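SaTIE-TED (PDB 6FX6) is of unknown molecular function but, as a thioester domain of an LPXTG-anchored surface protein, probably attaches covalently to host targets through an internal thioester. Local coordinates at residues A[53-56]-A[57-60]; A[72-75]-A[76-80]; A[102-105]-A[106-110]; A[170-173]-A[174-177]; A[178-182]-A[183-187]. All blocks are in the same frame, centred on the assembly; numbering follows the deposited sequence.

Interaction 1. Residues A[53-56]-A[57-60]; sequences EAAI and GAVH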
loop_
_atom_site.group_PDB
_atom_site.type_symbol
_atom_site.label_atom_id
_atom_site.label_comp_id
_atom_site.label_asym_id
_atom_site.label_seq_id
_atom_site.Cartn_x
_atom_site.Cartn_y
_atom_site.Cartn_z
ATOM N N GLU A 53 24.270 -3.511 -1.665
ATOM C CA GLU A 53 24.359 -2.048 -1.641
ATOM C C GLU A 53 23.699 -1.439 -2.882
ATOM O O GLU A 53 23.860 -1.954 -3.991
ATOM C CB GLU A 53 25.827 -1.592 -1.522
ATOM C CG GLU A 53 26.646 -1.534 -2.819
ATOM C CD GLU A 53 26.758 -2.864 -3.566
ATOM O OE1 GLU A 53 26.726 -3.938 -2.920
ATOM O OE2 GLU A 53 26.872 -2.836 -4.812
ATOM N N ALA A 54 22.968 -0.343 -2.691
ATOM C CA ALA A 54 22.344 0.387 -3.796
ATOM C C ALA A 54 23.361 1.292 -4.506
ATOM O O ALA A 54 24.324 1.753 -3.887
ATOM C CB ALA A 54 21.165 1.207 -3.290
ATOM N N ALA A 55 23.130 1.536 -5.801
ATOM C CA ALA A 55 23.978 2.419 -6.618
ATOM C C ALA A 55 23.419 3.841 -6.637
ATOM O O ALA A 55 22.790 4.265 -7.610
ATOM C CB ALA A 55 24.098 1.873 -8.035
ATOM N N ILE A 56 23.664 4.571 -5.552
ATOM C CA ILE A 56 23.187 5.947 -5.391
ATOM C C ILE A 56 23.744 6.835 -6.502
ATOM O O ILE A 56 24.922 6.753 -6.832
ATOM C CB ILE A 56 23.607 6.555 -4.020
ATOM C CG1 ILE A 56 22.981 5.788 -2.842
ATOM C CG2 ILE A 56 23.257 8.045 -3.934
ATOM C CD1 ILE A 56 21.480 5.662 -2.892
ATOM N N GLY A 57 22.874 7.666 -7.076
ATOM C CA GLY A 57 23.251 8.610 -8.123
ATOM C C GLY A 57 23.321 8.041 -9.530
ATOM O O GLY A 57 23.571 8.787 -10.480
ATOM N N ALA A 58 23.091 6.733 -9.675
ATOM C CA ALA A 58 23.211 6.056 -10.965
ATOM C C ALA A 58 21.850 5.934 -11.630
ATOM O O ALA A 58 20.814 5.878 -10.958
ATOM C CB ALA A 58 23.830 4.677 -10.788
ATOM N N VAL A 59 21.880 5.866 -12.958
ATOM C CA VAL A 59 20.687 5.700 -13.778
ATOM C C VAL A 59 20.233 4.240 -13.696
ATOM O O VAL A 59 21.004 3.331 -14.005
ATOM C CB VAL A 59 20.967 6.080 -15.253
ATOM C CG1 VAL A 59 19.745 5.819 -16.133
ATOM C CG2 VAL A 59 21.406 7.538 -15.353
ATOM N N HIS A 60 18.991 4.028 -13.265
ATOM C CA HIS A 60 18.379 2.699 -13.193
ATOM C C HIS A 60 17.344 2.556 -14.295
ATOM O O HIS A 60 16.856 3.553 -14.829
ATOM C CB HIS A 60 17.694 2.489 -11.838
ATOM C CG HIS A 60 18.637 2.464 -10.677
ATOM N ND1 HIS A 60 19.532 3.482 -10.422
ATOM C CD2 HIS A 60 18.813 1.553 -9.689
ATOM C CE1 HIS A 60 20.223 3.193 -9.334
ATOM N NE2 HIS A 60 19.801 2.031 -8.866
HETATM O O HOH W 1 20.809 0.440 -6.938
#
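A55 and A58 face each other across a tight reversal of the chain, and the imidazole of H60 closes its inner side. The backbone contribution is one hydrogen bond, from A58 N to A55 O at 3.2 Å, with the donor lying above the carbonyl plane. The apolar contribution is small: A55 CB and A58 CB, two small methyl groups, meet across the turn at 3.9 Å. The polar side-chain contacts all belong to H60. Its CG stands beside the backbone N (chi1 -66°), which turns the ring back towards the turn. There H60 ND1 donates to A58 O at 2.8 Å, almost exactly in the ring plane. A55 O lies at the same ring edge, 3.3 Å from H60 CE1. A water sits 2.7 Å from H60 NE2 and accepts from A55 N; partners at both ring nitrogens should restrain the ring's rotation. Around the turn, I56 packs on L8, V10 and F38, while G57 and A58 bond to the backbone of L8. G57 takes a positive phi that glycine adopts easily, as expected at the third position of a type II beta turn, here leading into strand 59-64.

Interaction 2. Residues A[72-75]-A[76-80]; sequences QALR and NKLTM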
loop_
_atom_site.group_PDB
_atom_site.type_symbol
_atom_site.label_atom_id
_atom_site.label_comp_id
_atom_site.label_asym_id
_atom_site.label_seq_id
_atom_site.Cartn_x
_atom_site.Cartn_y
_atom_site.Cartn_z
ATOM N N GLN A 72 2.311 -13.446 -6.473
ATOM C CA GLN A 72 1.450 -12.257 -6.419
ATOM C C GLN A 72 1.091 -11.845 -4.988
ATOM O O GLN A 72 1.006 -10.653 -4.700
ATOM C CB GLN A 72 0.175 -12.469 -7.257
ATOM C CG GLN A 72 -0.717 -11.231 -7.354
ATOM C CD GLN A 72 -1.708 -11.262 -8.508
ATOM O OE1 GLN A 72 -1.961 -12.304 -9.117
ATOM N NE2 GLN A 72 -2.280 -10.104 -8.810
ATOM N N ALA A 73 0.880 -12.819 -4.104
ATOM C CA ALA A 73 0.600 -12.537 -2.689
ATOM C C ALA A 73 1.745 -11.769 -2.027
ATOM O O ALA A 73 1.503 -10.871 -1.219
ATOM C CB ALA A 73 0.316 -13.826 -1.928
ATOM N N LEU A 74 2.982 -12.124 -2.378
ATOM C CA LEU A 74 4.166 -11.385 -1.933
ATOM C C LEU A 74 4.188 -9.972 -2.525
ATOM O O LEU A 74 4.359 -9.001 -1.788
ATOM C CB LEU A 74 5.451 -12.143 -2.299
ATOM C CG LEU A 74 6.801 -11.508 -1.937
ATOM C CD1 LEU A 74 6.878 -11.163 -0.456
ATOM C CD2 LEU A 74 7.944 -12.435 -2.327
ATOM N N ARG A 75 4.007 -9.862 -3.844
ATOM C CA ARG A 75 3.938 -8.553 -4.515
ATOM C C ARG A 75 2.876 -7.653 -3.891
ATOM O O ARG A 75 3.127 -6.473 -3.653
ATOM C CB ARG A 75 3.641 -8.692 -6.010
ATOM C CG ARG A 75 4.828 -9.095 -6.869
ATOM C CD ARG A 75 4.615 -8.685 -8.322
ATOM N NE ARG A 75 3.291 -9.058 -8.831
ATOM C CZ ARG A 75 2.924 -10.280 -9.224
ATOM N NH1 ARG A 75 3.770 -11.313 -9.183
ATOM N NH2 ARG A 75 1.682 -10.481 -9.662
ATOM N N ASN A 76 1.699 -8.224 -3.641
ATOM C CA ASN A 76 0.620 -7.530 -2.930
ATOM C C ASN A 76 1.070 -7.078 -1.557
ATOM O O ASN A 76 0.953 -5.903 -1.236
ATOM C CB ASN A 76 -0.634 -8.412 -2.784
ATOM C CG ASN A 76 -1.645 -8.183 -3.891
ATOM O OD1 ASN A 76 -1.999 -9.107 -4.626
ATOM N ND2 ASN A 76 -2.125 -6.944 -4.007
ATOM N N LYS A 77 1.610 -8.001 -0.764
ATOM C CA LYS A 77 2.022 -7.678 0.607
ATOM C C LYS A 77 3.095 -6.581 0.645
ATOM O O LYS A 77 3.005 -5.659 1.457
ATOM C CB LYS A 77 2.484 -8.929 1.365
ATOM C CG LYS A 77 2.413 -8.779 2.879
ATOM C CD LYS A 77 2.290 -10.125 3.587
ATOM C CE LYS A 77 1.911 -9.953 5.053
ATOM N NZ LYS A 77 1.547 -11.247 5.697
ATOM N N LEU A 78 4.079 -6.663 -0.247
ATOM C CA LEU A 78 5.130 -5.641 -0.322
ATOM C C LEU A 78 4.569 -4.235 -0.590
ATOM O O LEU A 78 5.041 -3.265 0.003
ATOM C CB LEU A 78 6.175 -5.999 -1.382
ATOM C CG LEU A 78 7.040 -7.230 -1.078
ATOM C CD1 LEU A 78 7.719 -7.725 -2.343
ATOM C CD2 LEU A 78 8.073 -6.936 -0.004
ATOM N N THR A 79 3.560 -4.136 -1.456
ATOM C CA THR A 79 2.921 -2.852 -1.752
ATOM C C THR A 79 2.043 -2.378 -0.585
ATOM O O THR A 79 1.970 -1.174 -0.316
ATOM C CB THR A 79 2.096 -2.883 -3.064
ATOM O OG1 THR A 79 1.063 -3.867 -2.979
ATOM C CG2 THR A 79 2.989 -3.195 -4.269
HETATM N N MSE A 80 1.401 -3.323 0.106
HETATM C CA MSE A 80 0.613 -3.029 1.314
HETATM C C MSE A 80 1.471 -2.470 2.414
HETATM O O MSE A 80 1.090 -1.508 3.082
HETATM C CB MSE A 80 -0.057 -4.271 1.921
HETATM C CG MSE A 80 -1.049 -5.013 1.034
HETATM SE SE MSE A 80 -2.559 -3.838 0.633
HETATM C CE MSE A 80 -1.955 -3.125 -1.107
#
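L74 sends CG away from its backbone N (chi1 179°) while L78 keeps CG beside its own N (chi1 -67°), and the two torsions swing the branches together one helical turn apart. L74 CG meets L78 CD1 at 3.9 Å, the two side chains crossing at a slant. Both leucines belong to the apolar flank of helix 72-87, where L78 also rests on I104 of helix 94-107 and L74 on F69. On another flank Q72 and N76 run side by side in the same direction, their amide planes only 2° apart and both side chains touching F226.

Regular i to i+4 bonds hold the backbone; the one from L78 N to L74 O measures 2.8 Å and that from N76 N to Q72 O 2.7 Å. T79 adds a side-chain bond: its OG1, placed between the backbone N and carbonyl carbon, donates to N76 O at 2.7 Å. N76 O also accepts M80 N at 2.9 Å, so two donors grip it. T79 CG2, beside the backbone N, rests 3.3 Å from R75 O.

R75 bends at its third torsion and folds back along the helix; Q72 CA lies 3.5 Å over one face of the R75 guanidinium, displaced toward its rim. Its NH1 donates to F69 O, just before the helix, where D71 OD2 also accepts L74 N. The chemistry implies a threonine hydroxyl satisfied within the buried part of the helix, while an arginine chain, long enough to reach backwards, ties the first turn to the carbonyl of F69, with a weak second bond to K70 O.

Interaction 3. Residues A[102-105]-A[106-110]; sequences MLIW and ELLGA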
loop_
_atom_site.group_PDB
_atom_site.type_symbol
_atom_site.label_atom_id
_atom_site.label_comp_id
_atom_site.label_asym_id
_atom_site.label_seq_id
_atom_site.Cartn_x
_atom_site.Cartn_y
_atom_site.Cartn_z
HETATM N N MSE A 102 12.435 -2.274 7.188
HETATM C CA MSE A 102 12.785 -3.472 7.955
HETATM C C MSE A 102 11.742 -4.560 7.865
HETATM O O MSE A 102 12.086 -5.746 7.844
HETATM C CB MSE A 102 13.049 -3.142 9.427
HETATM C CG MSE A 102 14.498 -2.709 9.633
HETATM SE SE MSE A 102 14.665 -1.899 11.417
HETATM C CE MSE A 102 14.463 -3.533 12.502
ATOM N N LEU A 103 10.464 -4.175 7.821
ATOM C CA LEU A 103 9.366 -5.136 7.672
ATOM C C LEU A 103 9.319 -5.745 6.269
ATOM O O LEU A 103 9.082 -6.946 6.123
ATOM C CB LEU A 103 8.017 -4.484 8.010
ATOM C CG LEU A 103 6.785 -5.408 8.017
ATOM C CD1 LEU A 103 7.021 -6.665 8.841
ATOM C CD2 LEU A 103 5.570 -4.651 8.533
ATOM N N ILE A 104 9.530 -4.907 5.251
ATOM C CA ILE A 104 9.708 -5.364 3.869
ATOM C C ILE A 104 10.836 -6.387 3.807
ATOM O O ILE A 104 10.681 -7.446 3.203
ATOM C CB ILE A 104 9.982 -4.177 2.905
ATOM C CG1 ILE A 104 8.681 -3.411 2.647
ATOM C CG2 ILE A 104 10.582 -4.644 1.576
ATOM C CD1 ILE A 104 8.876 -2.019 2.077
ATOM N N TRP A 105 11.959 -6.069 4.443
ATOM C CA TRP A 105 13.108 -6.973 4.466
ATOM C C TRP A 105 12.873 -8.282 5.222
ATOM O O TRP A 105 13.491 -9.283 4.876
ATOM C CB TRP A 105 14.351 -6.279 5.034
ATOM C CG TRP A 105 15.077 -5.369 4.094
ATOM C CD1 TRP A 105 14.850 -5.185 2.757
ATOM C CD2 TRP A 105 16.196 -4.552 4.424
ATOM N NE1 TRP A 105 15.745 -4.280 2.245
ATOM C CE2 TRP A 105 16.587 -3.879 3.246
ATOM C CE3 TRP A 105 16.910 -4.320 5.606
ATOM C CZ2 TRP A 105 17.654 -2.978 3.215
ATOM C CZ3 TRP A 105 17.969 -3.422 5.577
ATOM C CH2 TRP A 105 18.330 -2.759 4.388
ATOM N N GLU A 106 12.007 -8.286 6.237
ATOM C CA GLU A 106 11.621 -9.542 6.907
ATOM C C GLU A 106 10.985 -10.540 5.945
ATOM O O GLU A 106 11.223 -11.738 6.062
ATOM C CB GLU A 106 10.666 -9.303 8.084
ATOM C CG GLU A 106 11.335 -8.702 9.311
ATOM C CD GLU A 106 10.712 -9.128 10.635
ATOM O OE1 GLU A 106 10.410 -10.330 10.797
ATOM O OE2 GLU A 106 10.548 -8.260 11.526
ATOM N N LEU A 107 10.187 -10.042 5.000
ATOM C CA LEU A 107 9.565 -10.894 3.981
ATOM C C LEU A 107 10.533 -11.399 2.914
ATOM O O LEU A 107 10.239 -12.377 2.236
ATOM C CB LEU A 107 8.405 -10.161 3.297
ATOM C CG LEU A 107 7.160 -9.900 4.143
ATOM C CD1 LEU A 107 6.167 -9.110 3.308
ATOM C CD2 LEU A 107 6.538 -11.202 4.650
ATOM N N LEU A 108 11.664 -10.717 2.753
ATOM C CA LEU A 108 12.688 -11.090 1.778
ATOM C C LEU A 108 13.931 -11.738 2.413
ATOM O O LEU A 108 15.004 -11.752 1.800
ATOM C CB LEU A 108 13.085 -9.848 0.973
ATOM C CG LEU A 108 11.926 -9.103 0.309
ATOM C CD1 LEU A 108 12.417 -7.816 -0.333
ATOM C CD2 LEU A 108 11.236 -9.990 -0.717
ATOM N N GLY A 109 13.791 -12.266 3.633
ATOM C CA GLY A 109 14.817 -13.125 4.244
ATOM C C GLY A 109 15.755 -12.504 5.270
ATOM O O GLY A 109 16.643 -13.191 5.772
ATOM N N ALA A 110 15.569 -11.227 5.599
ATOM C CA ALA A 110 16.411 -10.566 6.601
ATOM C C ALA A 110 16.056 -11.035 8.014
ATOM O O ALA A 110 14.879 -11.217 8.339
ATOM C CB ALA A 110 16.290 -9.056 6.497
#
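W105 O accepts A110 N at 2.9 Å, a bond from i+5 back to i that winds the chain up at the end of helix 94-107, while G109 adopts a positive phi (101°). The last regular turn is represented by E106 N to M102 O at 3.0 Å; the bonds of L107 N and L108 N that follow are weak. Across the reversal W105 CB meets A110 CB at 3.7 Å. The small alanine fits here because A110 CB also lies 3.2 Å from W105 O. The ending is Schellman-like: the i+5 bond and glycine at the left-handed position are there.

Along one side of the helix I104 and L108 point the same way. I104 CG1 lies beside the backbone N (chi1 -75°), which leaves I104 CG2 anti to N and facing L108 CD1 at 4.1 Å. L108 in turn touches F69, and I104 reaches I81 of helix 72-87. W105 leaves the helix away from the turn at CB, and its indole meets the ring of Y22, the planes about 20° apart.

E106 bends at its second torsion, and its CG passes 3.4 Å from M102 O. The carboxylate then bonds to Y121 OH and makes a salt bridge with K125. That pairing would be expected to favour its charged form, so the helix end combines an apolar closing turn with a carboxylate fastened to helix 121-134.

Interaction 4. Residues A[170-173]-A[174-177]; sequences RTPS and GVNA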
loop_
_atom_site.group_PDB
_atom_site.type_symbol
_atom_site.label_atom_id
_atom_site.label_comp_id
_atom_site.label_asym_id
_atom_site.label_seq_id
_atom_site.Cartn_x
_atom_site.Cartn_y
_atom_site.Cartn_z
ATOM N N ARG A 170 -16.288 5.586 -6.260
ATOM C CA ARG A 170 -16.529 5.686 -7.702
ATOM C C ARG A 170 -17.972 5.289 -7.990
ATOM O O ARG A 170 -18.466 4.266 -7.494
ATOM C CB ARG A 170 -15.590 4.779 -8.491
ATOM C CG ARG A 170 -14.117 5.139 -8.388
ATOM C CD ARG A 170 -13.263 3.908 -8.114
ATOM N NE ARG A 170 -13.259 2.961 -9.217
ATOM C CZ ARG A 170 -12.904 1.672 -9.148
ATOM N NH1 ARG A 170 -12.525 1.097 -8.006
ATOM N NH2 ARG A 170 -12.948 0.940 -10.255
ATOM N N THR A 171 -18.635 6.114 -8.790
ATOM C CA THR A 171 -20.006 5.884 -9.188
ATOM C C THR A 171 -20.136 6.233 -10.660
ATOM O O THR A 171 -19.455 7.154 -11.134
ATOM C CB THR A 171 -20.979 6.776 -8.388
ATOM O OG1 THR A 171 -20.632 8.158 -8.562
ATOM C CG2 THR A 171 -20.929 6.436 -6.912
ATOM N N PRO A 172 -21.013 5.517 -11.391
ATOM C CA PRO A 172 -21.310 5.961 -12.746
ATOM C C PRO A 172 -22.162 7.228 -12.717
ATOM O O PRO A 172 -22.708 7.585 -11.669
ATOM C CB PRO A 172 -22.098 4.788 -13.329
ATOM C CG PRO A 172 -22.774 4.186 -12.147
ATOM C CD PRO A 172 -21.775 4.308 -11.037
ATOM N N SER A 173 -22.268 7.893 -13.860
ATOM C CA SER A 173 -23.109 9.078 -13.996
ATOM C C SER A 173 -24.568 8.737 -13.666
ATOM O O SER A 173 -25.042 7.639 -13.977
ATOM C CB SER A 173 -23.003 9.636 -15.416
ATOM O OG SER A 173 -23.701 10.857 -15.526
ATOM N N GLY A 174 -25.256 9.667 -13.008
ATOM C CA GLY A 174 -26.634 9.465 -12.561
ATOM C C GLY A 174 -26.795 8.714 -11.247
ATOM O O GLY A 174 -27.916 8.361 -10.879
ATOM N N VAL A 175 -25.689 8.474 -10.540
ATOM C CA VAL A 175 -25.710 7.838 -9.217
ATOM C C VAL A 175 -24.942 8.722 -8.238
ATOM O O VAL A 175 -23.793 9.094 -8.506
ATOM C CB VAL A 175 -25.080 6.424 -9.235
ATOM C CG1 VAL A 175 -25.066 5.804 -7.834
ATOM C CG2 VAL A 175 -25.837 5.515 -10.196
ATOM N N ASN A 176 -25.594 9.065 -7.125
ATOM C CA ASN A 176 -24.960 9.763 -6.004
ATOM C C ASN A 176 -24.787 8.771 -4.865
ATOM O O ASN A 176 -25.714 8.029 -4.540
ATOM C CB ASN A 176 -25.809 10.941 -5.526
ATOM C CG ASN A 176 -25.636 12.171 -6.385
ATOM O OD1 ASN A 176 -25.824 12.122 -7.601
ATOM N ND2 ASN A 176 -25.282 13.289 -5.758
ATOM N N ALA A 177 -23.606 8.776 -4.259
ATOM C CA ALA A 177 -23.277 7.849 -3.188
ATOM C C ALA A 177 -22.430 8.549 -2.142
ATOM O O ALA A 177 -21.357 9.059 -2.461
ATOM C CB ALA A 177 -22.537 6.646 -3.744
#
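T171 reaches across to V175 and A177 over a type II beta turn, P172 to V175, which carries the chain from strand 168-170 into strand 175-180. T171 CB lies 3.6 Å from V175 O, and from there the two branches divide. T171 OG1 stands between the backbone N and the carbonyl carbon (chi1 57°), where it makes a weak hydrogen bond to V175 O at 3.3 Å. The methyl T171 CG2 goes the other way, beside the backbone N, and ends against A177 CB at 3.6 Å. Threonine suits this position because one branch meets a carbonyl and the other a methyl.

The turn itself is closed weakly, V175 N donating to P172 O at 3.3 Å. The proline ring fixes phi at the entrance to the turn, and G174 has the positive phi (83°) that glycine tolerates well. G174 is also bonded through its backbone to D189, tying the turn to the residue just past the end of strand 183-188.

On the apolar side the proline ring packs on the valine, and both continue the packing inwards. P172 touches A196 and P193; V175 touches A196, I198 and A192, joining the turn to strand 195-201 of the adjacent sheet. A beta-branched valine fits both the strand backbone and this buried place. Within the turn the apolar contact is made by P172 CG and V175 CG2, 3.9 Å apart.

Interaction 5. Residues A[178-182]-A[183-187]; sequences KIEGN and KLIVT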
loop_
_atom_site.group_PDB
_atom_site.type_symbol
_atom_site.label_atom_id
_atom_site.label_comp_id
_atom_site.label_asym_id
_atom_site.label_seq_id
_atom_site.Cartn_x
_atom_site.Cartn_y
_atom_site.Cartn_z
ATOM N N LYS A 178 -22.923 8.563 -0.900
ATOM C CA LYS A 178 -22.213 9.143 0.242
ATOM C C LYS A 178 -22.198 8.152 1.406
ATOM O O LYS A 178 -23.108 7.328 1.546
ATOM C CB LYS A 178 -22.882 10.456 0.678
ATOM C CG LYS A 178 -22.069 11.249 1.695
ATOM C CD LYS A 178 -22.704 12.576 2.081
ATOM C CE LYS A 178 -21.892 13.237 3.189
ATOM N NZ LYS A 178 -22.402 14.583 3.561
ATOM N N ILE A 179 -21.162 8.254 2.238
ATOM C CA ILE A 179 -21.026 7.464 3.463
ATOM C C ILE A 179 -21.350 8.336 4.695
ATOM O O ILE A 179 -20.946 9.499 4.781
ATOM C CB ILE A 179 -19.615 6.823 3.550
ATOM C CG1 ILE A 179 -19.501 5.702 2.504
ATOM C CG2 ILE A 179 -19.329 6.264 4.945
ATOM C CD1 ILE A 179 -18.094 5.233 2.212
ATOM N N GLU A 180 -22.098 7.757 5.631
ATOM C CA GLU A 180 -22.386 8.377 6.922
ATOM C C GLU A 180 -22.314 7.267 7.983
ATOM O O GLU A 180 -23.222 6.441 8.090
ATOM C CB GLU A 180 -23.761 9.060 6.879
ATOM C CG GLU A 180 -23.961 10.149 7.920
ATOM C CD GLU A 180 -25.291 10.888 7.788
ATOM O OE1 GLU A 180 -25.557 11.775 8.630
ATOM O OE2 GLU A 180 -26.077 10.594 6.859
ATOM N N GLY A 181 -21.209 7.228 8.728
ATOM C CA GLY A 181 -20.954 6.156 9.692
ATOM C C GLY A 181 -20.792 4.805 9.004
ATOM O O GLY A 181 -19.882 4.621 8.190
ATOM N N ASN A 182 -21.687 3.869 9.315
ATOM C CA ASN A 182 -21.724 2.563 8.640
ATOM C C ASN A 182 -22.856 2.434 7.616
ATOM O O ASN A 182 -23.197 1.324 7.209
ATOM C CB ASN A 182 -21.779 1.434 9.683
ATOM C CG ASN A 182 -20.409 1.072 10.210
ATOM O OD1 ASN A 182 -19.443 0.992 9.446
ATOM N ND2 ASN A 182 -20.314 0.843 11.517
ATOM N N LYS A 183 -23.393 3.568 7.163
ATOM C CA LYS A 183 -24.472 3.589 6.185
ATOM C C LYS A 183 -23.957 4.124 4.847
ATOM O O LYS A 183 -23.246 5.130 4.807
ATOM C CB LYS A 183 -25.629 4.452 6.693
ATOM C CG LYS A 183 -26.075 4.119 8.108
ATOM C CD LYS A 183 -27.535 4.479 8.342
ATOM C CE LYS A 183 -27.975 4.166 9.765
ATOM N NZ LYS A 183 -29.457 4.065 9.882
ATOM N N LEU A 184 -24.298 3.423 3.767
ATOM C CA LEU A 184 -24.069 3.897 2.409
ATOM C C LEU A 184 -25.381 4.506 1.933
ATOM O O LEU A 184 -26.384 3.798 1.845
ATOM C CB LEU A 184 -23.638 2.747 1.489
ATOM C CG LEU A 184 -23.446 3.089 0.001
ATOM C CD1 LEU A 184 -22.331 4.105 -0.192
ATOM C CD2 LEU A 184 -23.184 1.837 -0.830
ATOM N N ILE A 185 -25.360 5.808 1.641
ATOM C CA ILE A 185 -26.548 6.583 1.277
ATOM C C ILE A 185 -26.527 6.792 -0.236
ATOM O O ILE A 185 -25.608 7.409 -0.762
ATOM C CB ILE A 185 -26.564 7.972 1.979
ATOM C CG1 ILE A 185 -26.268 7.859 3.485
ATOM C CG2 ILE A 185 -27.885 8.697 1.743
ATOM C CD1 ILE A 185 -27.241 7.012 4.272
ATOM N N VAL A 186 -27.555 6.303 -0.925
ATOM C CA VAL A 186 -27.549 6.216 -2.385
ATOM C C VAL A 186 -28.824 6.767 -3.001
ATOM O O VAL A 186 -29.920 6.497 -2.514
ATOM C CB VAL A 186 -27.405 4.752 -2.839
ATOM C CG1 VAL A 186 -27.372 4.657 -4.355
ATOM C CG2 VAL A 186 -26.154 4.131 -2.239
ATOM N N THR A 187 -28.673 7.533 -4.078
ATOM C CA THR A 187 -29.797 7.872 -4.944
ATOM C C THR A 187 -29.357 7.756 -6.405
ATOM O O THR A 187 -28.248 8.146 -6.756
ATOM C CB THR A 187 -30.404 9.258 -4.609
ATOM O OG1 THR A 187 -31.532 9.512 -5.459
ATOM C CG2 THR A 187 -29.390 10.386 -4.764
#
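K178 and I185 face each other in a beta hairpin whose strands, 175-180 and 183-188, are joined by a type II' turn, E180 to K183. The tight part is the backbone between them. K178 N donates to I185 O at 2.9 Å, in the carbonyl plane, and I185 N returns a bond to K178 O at 2.7 Å. Nearer the turn E180 N and K183 O form a similarly straight bond, 3.0 Å long. K178 with I185 and E180 with K183 are thus hydrogen-bonded pairs, while I179 with L184 is the non-hydrogen-bonded pair between them. There I179 CA makes a CA-H...O contact of 3.5 Å with K183 O.

The face of I179 and L184 turns inward. L184 holds CG anti to the backbone N (chi1 176°), and L184 CD1 reaches I179 CG1 at 4.2 Å; L184 is buried, I179 partly so, I179 touching L163 and V166, L184 touching F141 and L200.

On the other face I185 is still packed, its CB 3.5 Å from K178 O and its side chain against V155 of strand 154-157. The loose side is made by the ends of its neighbours: the long chains of K178 and K183 lead away from the hairpin, and E180 OE2 comes no closer to I185 CG1 than 4.3 Å. At the turn G181 takes phi 65°, at the first corner of a type II' turn, where glycine is at ease. N182 bonds through ND2 to N161 OD1. K183 N closes the turn on E180 O at 3.0 Å, with the donor 48° out of the carbonyl plane.

How the interactions relate
The five contacts follow one another along the chain and fall into two groups. Interactions 1, 2 and 3 belong to the thioester domain. Interaction 1 leads into strand 59-64 of the large antiparallel sheet; interactions 2 and 3 sit on successive helices, 72-87 and 94-107, which pack through K77 CG on L107 CD1 at 3.8 Å, and the centres of these two interactions are about 12 Å apart. Interactions 4 and 5 share strand 175-180 and meet at N176 N and T187 O, 2.8 Å apart, a probable hydrogen bond that continues the hairpin pairing. Their centres lie about 45 and 48 Å from that of interaction 1, across the chain's centre, consistent with an elongated molecule of two distinct parts.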